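Local coordinates for protein BauA (Acinetobacter baumannii, PDB 6HCP) that probably imports ferric preacinetobactin across the outer membrane, acting as a TonB-dependent siderophore receptor of the plug-and-barrel type, at residues K55-T60 with G516-L521; A85-S90 with R576-F581; F524-S529 with I563-F568. All coordinates share one frame; numbering follows the deposited sequence.

Contact 1 of 3, residues K55-T60 with G516-L521. With EDO (1,2-ethanediol), chain B.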
loop_
_atom_site.group_PDB
_atom_site.type_symbol
_atom_site.label_atom_id
_atom_site.label_comp_id
_atom_site.label_asym_id
_atom_site.label_seq_id
_atom_site.Cartn_x
_atom_site.Cartn_y
_atom_site.Cartn_z
ATOM N N LYS A 55 -27.344 35.054 4.469
ATOM C CA LYS A 55 -26.498 36.153 4.020
ATOM C C LYS A 55 -25.432 35.603 3.064
ATOM O O LYS A 55 -24.898 34.527 3.283
ATOM C CB LYS A 55 -25.853 36.876 5.206
ATOM C CG LYS A 55 -26.845 37.565 6.140
ATOM C CD LYS A 55 -26.227 38.155 7.397
ATOM C CE LYS A 55 -25.384 39.389 7.142
ATOM N NZ LYS A 55 -26.220 40.554 6.766
ATOM N N LYS A 56 -25.045 36.431 2.094
ATOM C CA LYS A 56 -23.989 36.107 1.152
ATOM C C LYS A 56 -22.627 36.216 1.847
ATOM O O LYS A 56 -22.435 37.062 2.700
ATOM C CB LYS A 56 -24.018 37.065 -0.045
ATOM C CG LYS A 56 -25.242 36.959 -0.951
ATOM C CD LYS A 56 -25.143 37.868 -2.164
ATOM C CE LYS A 56 -26.371 38.722 -2.415
ATOM N NZ LYS A 56 -27.576 37.902 -2.681
ATOM N N PHE A 57 -21.664 35.442 1.329
ATOM C CA PHE A 57 -20.242 35.448 1.707
ATOM C C PHE A 57 -19.718 36.867 1.982
ATOM O O PHE A 57 -19.230 37.175 3.097
ATOM C CB PHE A 57 -19.448 34.723 0.608
ATOM C CG PHE A 57 -17.953 34.716 0.798
ATOM C CD1 PHE A 57 -17.367 33.984 1.822
ATOM C CD2 PHE A 57 -17.124 35.383 -0.089
ATOM C CE1 PHE A 57 -15.986 33.941 1.960
ATOM C CE2 PHE A 57 -15.746 35.367 0.072
ATOM C CZ PHE A 57 -15.178 34.629 1.084
ATOM N N LEU A 58 -19.784 37.752 0.980
ATOM C CA LEU A 58 -19.153 39.070 1.090
ATOM C C LEU A 58 -19.963 40.036 1.967
ATOM O O LEU A 58 -19.495 41.151 2.255
ATOM C CB LEU A 58 -18.990 39.688 -0.299
ATOM C CG LEU A 58 -17.905 39.067 -1.164
ATOM C CD1 LEU A 58 -17.917 39.727 -2.543
ATOM C CD2 LEU A 58 -16.547 39.196 -0.501
ATOM N N ASP A 59 -21.166 39.636 2.360
ATOM C CA ASP A 59 -22.015 40.485 3.216
ATOM C C ASP A 59 -22.017 39.984 4.670
ATOM O O ASP A 59 -22.811 40.446 5.474
ATOM C CB ASP A 59 -23.453 40.489 2.717
ATOM C CG ASP A 59 -23.631 41.137 1.357
ATOM O OD1 ASP A 59 -22.824 42.019 1.032
ATOM O OD2 ASP A 59 -24.557 40.713 0.628
ATOM N N THR A 60 -21.219 38.955 4.972
ATOM C CA THR A 60 -21.284 38.291 6.283
ATOM C C THR A 60 -20.046 38.653 7.096
ATOM O O THR A 60 -18.926 38.272 6.729
ATOM C CB THR A 60 -21.384 36.776 6.123
ATOM O OG1 THR A 60 -22.563 36.448 5.388
ATOM C CG2 THR A 60 -21.436 36.060 7.458
ATOM N N GLY A 516 -11.400 40.734 9.910
ATOM C CA GLY A 516 -11.235 39.858 8.753
ATOM C C GLY A 516 -11.275 40.597 7.424
ATOM O O GLY A 516 -11.773 41.728 7.316
ATOM N N LEU A 517 -10.908 39.845 6.388
ATOM C CA LEU A 517 -10.885 40.287 4.996
ATOM C C LEU A 517 -11.367 39.128 4.136
ATOM O O LEU A 517 -10.974 37.980 4.381
ATOM C CB LEU A 517 -9.445 40.677 4.653
ATOM C CG LEU A 517 -9.151 40.935 3.178
ATOM C CD1 LEU A 517 -9.749 42.266 2.737
ATOM C CD2 LEU A 517 -7.650 40.924 2.926
ATOM N N LYS A 518 -12.308 39.408 3.232
ATOM C CA LYS A 518 -12.791 38.436 2.275
ATOM C C LYS A 518 -12.618 38.998 0.857
ATOM O O LYS A 518 -12.853 40.185 0.628
ATOM C CB LYS A 518 -14.263 38.111 2.513
ATOM C CG LYS A 518 -14.603 37.570 3.892
ATOM C CD LYS A 518 -16.006 37.061 3.979
ATOM C CE LYS A 518 -16.366 36.485 5.329
ATOM N NZ LYS A 518 -17.758 36.004 5.320
ATOM N N VAL A 519 -12.135 38.148 -0.052
ATOM C CA VAL A 519 -11.938 38.498 -1.460
ATOM C C VAL A 519 -12.565 37.404 -2.327
ATOM O O VAL A 519 -12.194 36.221 -2.231
ATOM C CB VAL A 519 -10.441 38.646 -1.779
ATOM C CG1 VAL A 519 -10.223 39.051 -3.230
ATOM C CG2 VAL A 519 -9.767 39.623 -0.833
ATOM N N ASP A 520 -13.536 37.797 -3.158
ATOM C CA ASP A 520 -14.130 36.913 -4.155
ATOM C C ASP A 520 -13.588 37.330 -5.527
ATOM O O ASP A 520 -13.921 38.402 -6.010
ATOM C CB ASP A 520 -15.659 36.967 -4.133
ATOM C CG ASP A 520 -16.319 36.118 -5.202
ATOM O OD1 ASP A 520 -15.592 35.381 -5.899
ATOM O OD2 ASP A 520 -17.557 36.122 -5.266
ATOM N N LEU A 521 -12.631 36.566 -6.053
ATOM C CA LEU A 521 -11.992 36.898 -7.337
ATOM C C LEU A 521 -12.918 36.545 -8.511
ATOM O O LEU A 521 -12.637 36.925 -9.629
ATOM C CB LEU A 521 -10.653 36.162 -7.450
ATOM C CG LEU A 521 -9.628 36.516 -6.373
ATOM C CD1 LEU A 521 -8.426 35.590 -6.430
ATOM C CD2 LEU A 521 -9.195 37.974 -6.470
HETATM C C1 EDO B . -20.325 34.804 -4.088
HETATM O O1 EDO B . -19.419 35.552 -3.263
HETATM C C2 EDO B . -21.219 35.766 -4.869
HETATM O O2 EDO B . -22.459 35.128 -5.200
#
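F57 opens the contact by lying against the aliphatic shaft of K518. Its CG is anti to the backbone N (chi1 176°), and from there the ring meets K518 with one face: K518 CD sits over it, offset toward the rim, 3.9 Å from the F57 ring centroid in a CH-pi contact. The backbone of the same residue takes part as well, since F57 O accepts from K518 NZ at 2.9 Å. L58 follows with its two methyls on K518 and D520, two residues apart on the strand and both pointing inward, CD2 against K518 CB at 3.9 Å and CD1 against D520 CB at 3.9 Å. The short 3-10 turn 57-59 then brings round T60, whose carbonyl O is the second acceptor of K518 NZ, also at 2.9 Å. T60 OG1 turns back to K56 O at 2.8 Å; D59 N reaches that oxygen from the opposite face of the carbonyl plane, so the turn is tied twice at its start. K518 runs fully extended beyond CG, which carries its ammonium past the phenyl ring to the carbonyls. F62 O is a third acceptor there, so the buried charge is gripped by three backbone oxygens. Farther down the strand, D520 OD2 accepts from O1 of a 1,2-ethanediol, probably from the crystallisation liquor, at 2.8 Å, while its OD1 is held by Y38 OH. This is the plug-and-barrel join of TonB-dependent receptors: an early turn of the plug domain fastened to the inner wall of the beta-barrel by an inward-pointing lysine.

Contact 2 of 3, residues A85-S90 with R576-F581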
loop_
_atom_site.group_PDB
_atom_site.type_symbol
_atom_site.label_atom_id
_atom_site.label_comp_id
_atom_site.label_asym_id
_atom_site.label_seq_id
_atom_site.Cartn_x
_atom_site.Cartn_y
_atom_site.Cartn_z
ATOM N N ALA A 85 -14.106 19.000 8.624
ATOM C CA ALA A 85 -12.725 19.048 9.104
ATOM C C ALA A 85 -11.720 18.828 7.965
ATOM O O ALA A 85 -10.542 19.064 8.143
ATOM C CB ALA A 85 -12.501 18.036 10.204
ATOM N N ALA A 86 -12.166 18.295 6.831
ATOM C CA ALA A 86 -11.199 17.783 5.837
ATOM C C ALA A 86 -10.285 18.918 5.340
ATOM O O ALA A 86 -9.088 18.745 5.240
ATOM C CB ALA A 86 -11.932 17.102 4.707
ATOM N N THR A 87 -10.851 20.085 5.032
ATOM C CA THR A 87 -10.085 21.168 4.429
ATOM C C THR A 87 -10.007 22.421 5.307
ATOM O O THR A 87 -9.444 23.424 4.878
ATOM C CB THR A 87 -10.654 21.536 3.049
ATOM O OG1 THR A 87 -12.040 21.887 3.148
ATOM C CG2 THR A 87 -10.472 20.385 2.086
ATOM N N ASP A 88 -10.686 22.432 6.461
ATOM C CA ASP A 88 -10.814 23.679 7.226
ATOM C C ASP A 88 -9.753 23.712 8.317
ATOM O O ASP A 88 -9.798 22.942 9.274
ATOM C CB ASP A 88 -12.214 23.803 7.827
ATOM C CG ASP A 88 -12.503 25.160 8.452
ATOM O OD1 ASP A 88 -11.537 25.851 8.860
ATOM O OD2 ASP A 88 -13.697 25.470 8.579
ATOM N N PRO A 89 -8.729 24.573 8.191
ATOM C CA PRO A 89 -7.638 24.598 9.166
ATOM C C PRO A 89 -8.026 25.162 10.542
ATOM O O PRO A 89 -7.224 25.104 11.473
ATOM C CB PRO A 89 -6.619 25.542 8.510
ATOM C CG PRO A 89 -7.479 26.499 7.700
ATOM C CD PRO A 89 -8.644 25.665 7.211
ATOM N N SER A 90 -9.247 25.686 10.665
ATOM C CA SER A 90 -9.732 26.149 11.960
ATOM C C SER A 90 -10.555 25.067 12.663
ATOM O O SER A 90 -11.121 25.316 13.735
ATOM C CB SER A 90 -10.521 27.438 11.796
ATOM O OG SER A 90 -9.636 28.501 11.474
ATOM N N ARG A 576 -10.180 22.381 -8.837
ATOM C CA ARG A 576 -10.788 22.869 -7.617
ATOM C C ARG A 576 -9.764 22.765 -6.485
ATOM O O ARG A 576 -9.009 21.810 -6.421
ATOM C CB ARG A 576 -12.061 22.075 -7.321
ATOM C CG ARG A 576 -13.156 22.297 -8.357
ATOM C CD ARG A 576 -14.341 21.396 -8.154
ATOM N NE ARG A 576 -14.035 20.015 -8.422
ATOM C CZ ARG A 576 -13.908 19.486 -9.639
ATOM N NH1 ARG A 576 -13.494 18.243 -9.763
ATOM N NH2 ARG A 576 -14.125 20.209 -10.721
ATOM N N LEU A 577 -9.769 23.766 -5.606
ATOM C CA LEU A 577 -8.838 23.850 -4.498
ATOM C C LEU A 577 -9.564 24.432 -3.282
ATOM O O LEU A 577 -10.143 25.521 -3.391
ATOM C CB LEU A 577 -7.719 24.788 -4.928
ATOM C CG LEU A 577 -6.486 24.821 -4.045
ATOM C CD1 LEU A 577 -5.854 23.438 -3.962
ATOM C CD2 LEU A 577 -5.502 25.829 -4.614
ATOM N N MET A 578 -9.467 23.737 -2.139
ATOM C CA MET A 578 -10.051 24.164 -0.846
ATOM C C MET A 578 -9.030 23.877 0.265
ATOM O O MET A 578 -8.435 22.795 0.304
ATOM C CB MET A 578 -11.332 23.388 -0.515
ATOM C CG MET A 578 -12.523 23.700 -1.401
ATOM S SD MET A 578 -13.835 22.436 -1.267
ATOM C CE MET A 578 -14.222 22.530 0.479
ATOM N N GLY A 579 -8.822 24.842 1.160
ATOM C CA GLY A 579 -7.964 24.624 2.294
ATOM C C GLY A 579 -7.505 25.919 2.907
ATOM O O GLY A 579 -8.152 26.957 2.766
ATOM N N GLY A 580 -6.400 25.838 3.633
ATOM C CA GLY A 580 -5.866 26.983 4.314
ATOM C C GLY A 580 -4.837 26.613 5.363
ATOM O O GLY A 580 -4.438 25.432 5.527
ATOM N N PHE A 581 -4.420 27.652 6.075
ATOM C CA PHE A 581 -3.394 27.609 7.109
ATOM C C PHE A 581 -3.919 28.382 8.320
ATOM O O PHE A 581 -4.549 29.432 8.171
ATOM C CB PHE A 581 -2.088 28.252 6.628
ATOM C CG PHE A 581 -1.572 27.690 5.326
ATOM C CD1 PHE A 581 -2.090 28.117 4.112
ATOM C CD2 PHE A 581 -0.620 26.681 5.315
ATOM C CE1 PHE A 581 -1.694 27.520 2.921
ATOM C CE2 PHE A 581 -0.166 26.144 4.117
ATOM C CZ PHE A 581 -0.749 26.519 2.929
#
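T87 and M578 meet where a plug-domain loop leans on the inner wall of the beta-barrel, the characteristic plug-to-barrel packing of TonB-dependent receptors. The loop follows helix 81-84 and passes along strand 575-590. Between residues 85-90 and 576-581 themselves there is no hydrogen bond, just van der Waals contact and one CA-H...O approach; one residue farther along the strand, T582 OG1 bonds P89 O. From T87 CB, which points at the strand, the side chain fans out over one residue. CB itself lies 3.7 Å from M578 O. The methyl CG2 rests on that carbonyl too, at 3.6 Å from M578 O, and brushes M578 CB. The hydroxyl OG1, placed between the backbone N and the carbonyl carbon by chi1 57°, faces the terminal methyl, 3.5 Å from M578 CE; M578 was modelled in two conformers, so this last approach holds for one of them. Y71 and Y67 of the plug also touch both T87 and M578, closing the packing around the pair. D88 points its side chain away from the strand; its OD1 accepts from S90 N at 2.9 Å, an Asx turn across P89, and makes a salt bridge with K142. Opposite P89 lie G579 and G580, with bare backbone in place of side chains, and loop and wall come together closely there. The pyrrolidine ring of P89 settles on the G580 peptide, CG 3.5 Å from G580 C and CB 3.7 Å from G580 O. Just before it, T87 O receives the CA-H of G579 almost straight, with G579 CA 3.2 Å from T87 O and an angle of 165° at the hydrogen.

Contact 3 of 3, residues F524-S529 with I563-F568. With C8E ((hydroxyethyloxy)tri(ethyloxy)octane), chain C.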
loop_
_atom_site.group_PDB
_atom_site.type_symbol
_atom_site.label_atom_id
_atom_site.label_comp_id
_atom_site.label_asym_id
_atom_site.label_seq_id
_atom_site.Cartn_x
_atom_site.Cartn_y
_atom_site.Cartn_z
ATOM N N PHE A 524 -12.792 31.916 -7.494
ATOM C CA PHE A 524 -11.951 31.547 -6.368
ATOM C C PHE A 524 -12.051 32.643 -5.308
ATOM O O PHE A 524 -11.977 33.818 -5.636
ATOM C CB PHE A 524 -10.502 31.362 -6.824
ATOM C CG PHE A 524 -9.628 30.574 -5.885
ATOM C CD1 PHE A 524 -9.912 29.252 -5.605
ATOM C CD2 PHE A 524 -8.500 31.142 -5.311
ATOM C CE1 PHE A 524 -9.087 28.517 -4.761
ATOM C CE2 PHE A 524 -7.640 30.388 -4.523
ATOM C CZ PHE A 524 -7.938 29.073 -4.249
ATOM N N ALA A 525 -12.107 32.233 -4.037
ATOM C CA ALA A 525 -12.334 33.152 -2.925
ATOM C C ALA A 525 -11.357 32.848 -1.786
ATOM O O ALA A 525 -10.945 31.686 -1.589
ATOM C CB ALA A 525 -13.765 33.014 -2.462
ATOM N N HIS A 526 -10.988 33.910 -1.070
ATOM C CA HIS A 526 -10.087 33.883 0.083
ATOM C C HIS A 526 -10.766 34.532 1.294
ATOM O O HIS A 526 -11.479 35.538 1.145
ATOM C CB HIS A 526 -8.800 34.673 -0.196
ATOM C CG HIS A 526 -7.944 34.109 -1.271
ATOM N ND1 HIS A 526 -6.798 33.384 -0.997
ATOM C CD2 HIS A 526 -7.985 34.267 -2.613
ATOM C CE1 HIS A 526 -6.203 33.072 -2.134
ATOM N NE2 HIS A 526 -6.945 33.556 -3.140
ATOM N N THR A 527 -10.420 34.040 2.494
ATOM C CA THR A 527 -10.734 34.695 3.771
ATOM C C THR A 527 -9.452 34.762 4.601
ATOM O O THR A 527 -8.684 33.776 4.661
ATOM C CB THR A 527 -11.831 33.946 4.539
ATOM O OG1 THR A 527 -12.983 33.832 3.704
ATOM C CG2 THR A 527 -12.235 34.624 5.832
ATOM N N LEU A 528 -9.198 35.934 5.189
ATOM C CA LEU A 528 -8.129 36.112 6.128
ATOM C C LEU A 528 -8.722 36.712 7.400
ATOM O O LEU A 528 -9.324 37.771 7.328
ATOM C CB LEU A 528 -7.046 37.018 5.531
ATOM C CG LEU A 528 -5.887 37.344 6.473
ATOM C CD1 LEU A 528 -5.048 36.102 6.749
ATOM C CD2 LEU A 528 -5.008 38.455 5.926
ATOM N N SER A 529 -8.633 36.000 8.530
ATOM C CA SER A 529 -9.201 36.535 9.770
ATOM C C SER A 529 -8.299 36.290 10.980
ATOM O O SER A 529 -7.516 35.357 11.023
ATOM C CB SER A 529 -10.594 36.022 10.008
ATOM O OG SER A 529 -10.653 34.629 9.867
ATOM N N ILE A 563 -4.969 33.260 13.794
ATOM C CA ILE A 563 -4.979 33.818 12.465
ATOM C C ILE A 563 -5.294 32.681 11.486
ATOM O O ILE A 563 -4.738 31.589 11.599
ATOM C CB ILE A 563 -3.622 34.469 12.148
ATOM C CG1 ILE A 563 -3.310 35.649 13.070
ATOM C CG2 ILE A 563 -3.553 34.870 10.683
ATOM C CD1 ILE A 563 -1.852 36.040 13.055
ATOM N N GLU A 564 -6.195 32.956 10.541
ATOM C CA GLU A 564 -6.736 31.970 9.591
ATOM C C GLU A 564 -6.614 32.534 8.165
ATOM O O GLU A 564 -7.098 33.629 7.914
ATOM C CB GLU A 564 -8.218 31.707 9.884
ATOM C CG GLU A 564 -8.575 31.474 11.351
ATOM C CD GLU A 564 -10.039 31.733 11.694
ATOM O OE1 GLU A 564 -10.724 30.812 12.175
ATOM O OE2 GLU A 564 -10.501 32.858 11.461
ATOM N N TRP A 565 -6.001 31.777 7.241
ATOM C CA TRP A 565 -6.096 32.050 5.823
ATOM C C TRP A 565 -6.709 30.833 5.146
ATOM O O TRP A 565 -6.173 29.742 5.276
ATOM C CB TRP A 565 -4.726 32.382 5.213
ATOM C CG TRP A 565 -4.757 32.470 3.720
ATOM C CD1 TRP A 565 -5.737 33.022 2.944
ATOM C CD2 TRP A 565 -3.764 31.975 2.805
ATOM N NE1 TRP A 565 -5.442 32.863 1.615
ATOM C CE2 TRP A 565 -4.225 32.249 1.501
ATOM C CE3 TRP A 565 -2.526 31.342 2.956
ATOM C CZ2 TRP A 565 -3.500 31.894 0.361
ATOM C CZ3 TRP A 565 -1.828 30.957 1.831
ATOM C CH2 TRP A 565 -2.305 31.242 0.551
ATOM N N SER A 566 -7.888 30.996 4.540
ATOM C CA SER A 566 -8.508 29.880 3.848
ATOM C C SER A 566 -9.058 30.329 2.491
ATOM O O SER A 566 -9.136 31.524 2.198
ATOM C CB SER A 566 -9.564 29.219 4.689
ATOM O OG SER A 566 -10.562 30.144 5.022
ATOM N N PHE A 567 -9.390 29.349 1.652
ATOM C CA PHE A 567 -9.792 29.628 0.274
ATOM C C PHE A 567 -10.624 28.464 -0.236
ATOM O O PHE A 567 -10.551 27.340 0.290
ATOM C CB PHE A 567 -8.563 29.887 -0.604
ATOM C CG PHE A 567 -7.408 28.954 -0.349
ATOM C CD1 PHE A 567 -7.422 27.667 -0.851
ATOM C CD2 PHE A 567 -6.375 29.319 0.500
ATOM C CE1 PHE A 567 -6.407 26.780 -0.538
ATOM C CE2 PHE A 567 -5.355 28.431 0.797
ATOM C CZ PHE A 567 -5.390 27.155 0.299
ATOM N N PHE A 568 -11.427 28.738 -1.271
ATOM C CA PHE A 568 -12.196 27.695 -1.915
ATOM C C PHE A 568 -12.511 28.121 -3.349
ATOM O O PHE A 568 -12.469 29.314 -3.680
ATOM C CB PHE A 568 -13.489 27.412 -1.148
ATOM C CG PHE A 568 -14.372 28.616 -0.931
ATOM C CD1 PHE A 568 -15.208 29.073 -1.940
ATOM C CD2 PHE A 568 -14.382 29.279 0.286
ATOM C CE1 PHE A 568 -16.057 30.147 -1.732
ATOM C CE2 PHE A 568 -15.236 30.357 0.497
ATOM C CZ PHE A 568 -16.046 30.811 -0.525
HETATM C C1 C8E C . -1.316 35.171 16.763
HETATM C C2 C8E C . -2.765 35.617 16.796
HETATM C C3 C8E C . -2.941 37.114 16.545
HETATM C C4 C8E C . -4.283 37.640 17.045
HETATM C C5 C8E C . -4.074 38.826 17.977
HETATM C C6 C8E C . -5.404 39.390 18.456
HETATM C C7 C8E C . -6.414 39.522 17.315
HETATM C C8 C8E C . -7.586 40.408 17.725
HETATM O O9 C8E C . -8.330 40.759 16.564
HETATM C C10 C8E C . -9.524 41.483 16.890
HETATM C C11 C8E C . -9.354 42.992 16.658
HETATM O O12 C8E C . -10.593 43.695 16.875
HETATM C C13 C8E C . -10.677 44.963 16.216
HETATM C C14 C8E C . -12.140 45.366 16.086
HETATM O O15 C8E C . -12.985 44.529 16.889
HETATM C C16 C8E C . -13.664 45.255 17.924
HETATM C C17 C8E C . -15.174 45.055 17.862
HETATM O O18 C8E C . -15.739 45.630 16.674
HETATM C C19 C8E C . -16.261 46.944 16.885
HETATM C C20 C8E C . -17.124 47.343 15.701
HETATM O O21 C8E C . -17.496 46.119 15.066
#
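W565 holds its CG anti to the backbone N (chi1 172°) and H526 holds its own anti to the carbonyl carbon (chi1 -65°), which sets indole and imidazole side by side, pointing the same way. Their planes are 5° apart. The rings meet rim to rim, and W565 NE1 donates to H526 ND1 at 3.0 Å, a nearly straight bond lying in both ring planes; a nitrogen accepting in this way is consistent with a neutral imidazole. F567 CB lies over the face of the H526 ring, and the F567 ring runs obliquely beside that of F524, with F524 CZ 3.7 Å from F567 CD1. Beneath these side chains, strands 524-541 and 549-569 are antiparallel neighbours in the wall of the transmembrane beta-barrel. A525-F568, T527-S566 and S529-E564 are the hydrogen-bonded pairs, each closed by two backbone bonds. The residues of these pairs face the barrel interior. A525 CB sits over one face of the F568 ring, 3.7 Å from F568 CZ, and F57 and Y38 of the same chain meet that ring edge-to-face. S529 OG and E564 OE2 are modelled doubtfully close, 2.4 Å, with E564 in two conformers; N63 bonds S529 OG, and R107 makes a salt bridge to E564. On the outer surface, I563 CG1, in the conformer given, lies 3.8 Å from C2 of a detergent's octyl chain.

How the contacts relate
The three contacts sit side by side on one patch of barrel wall, with contact 3 in the middle. Its centre is about 10 Å from that of contact 1 and about 9 Å from that of contact 2, while the centres of contacts 1 and 2 are about 17 Å apart and their nearest atoms about 10 Å. Strand pairing continues across: V519 O and H526 N, 2.9 Å apart, link contact 1 to contact 3, and F581 N with W565 O at 2.8 Å links contact 3 to contact 2. Inside the barrel, the plug segments 55-60 and 85-90 also reach contact 3 directly, F57 CE1 lying 3.5 Å from T527 OG1 and S90 OG probably hydrogen-bonding E564 OE1.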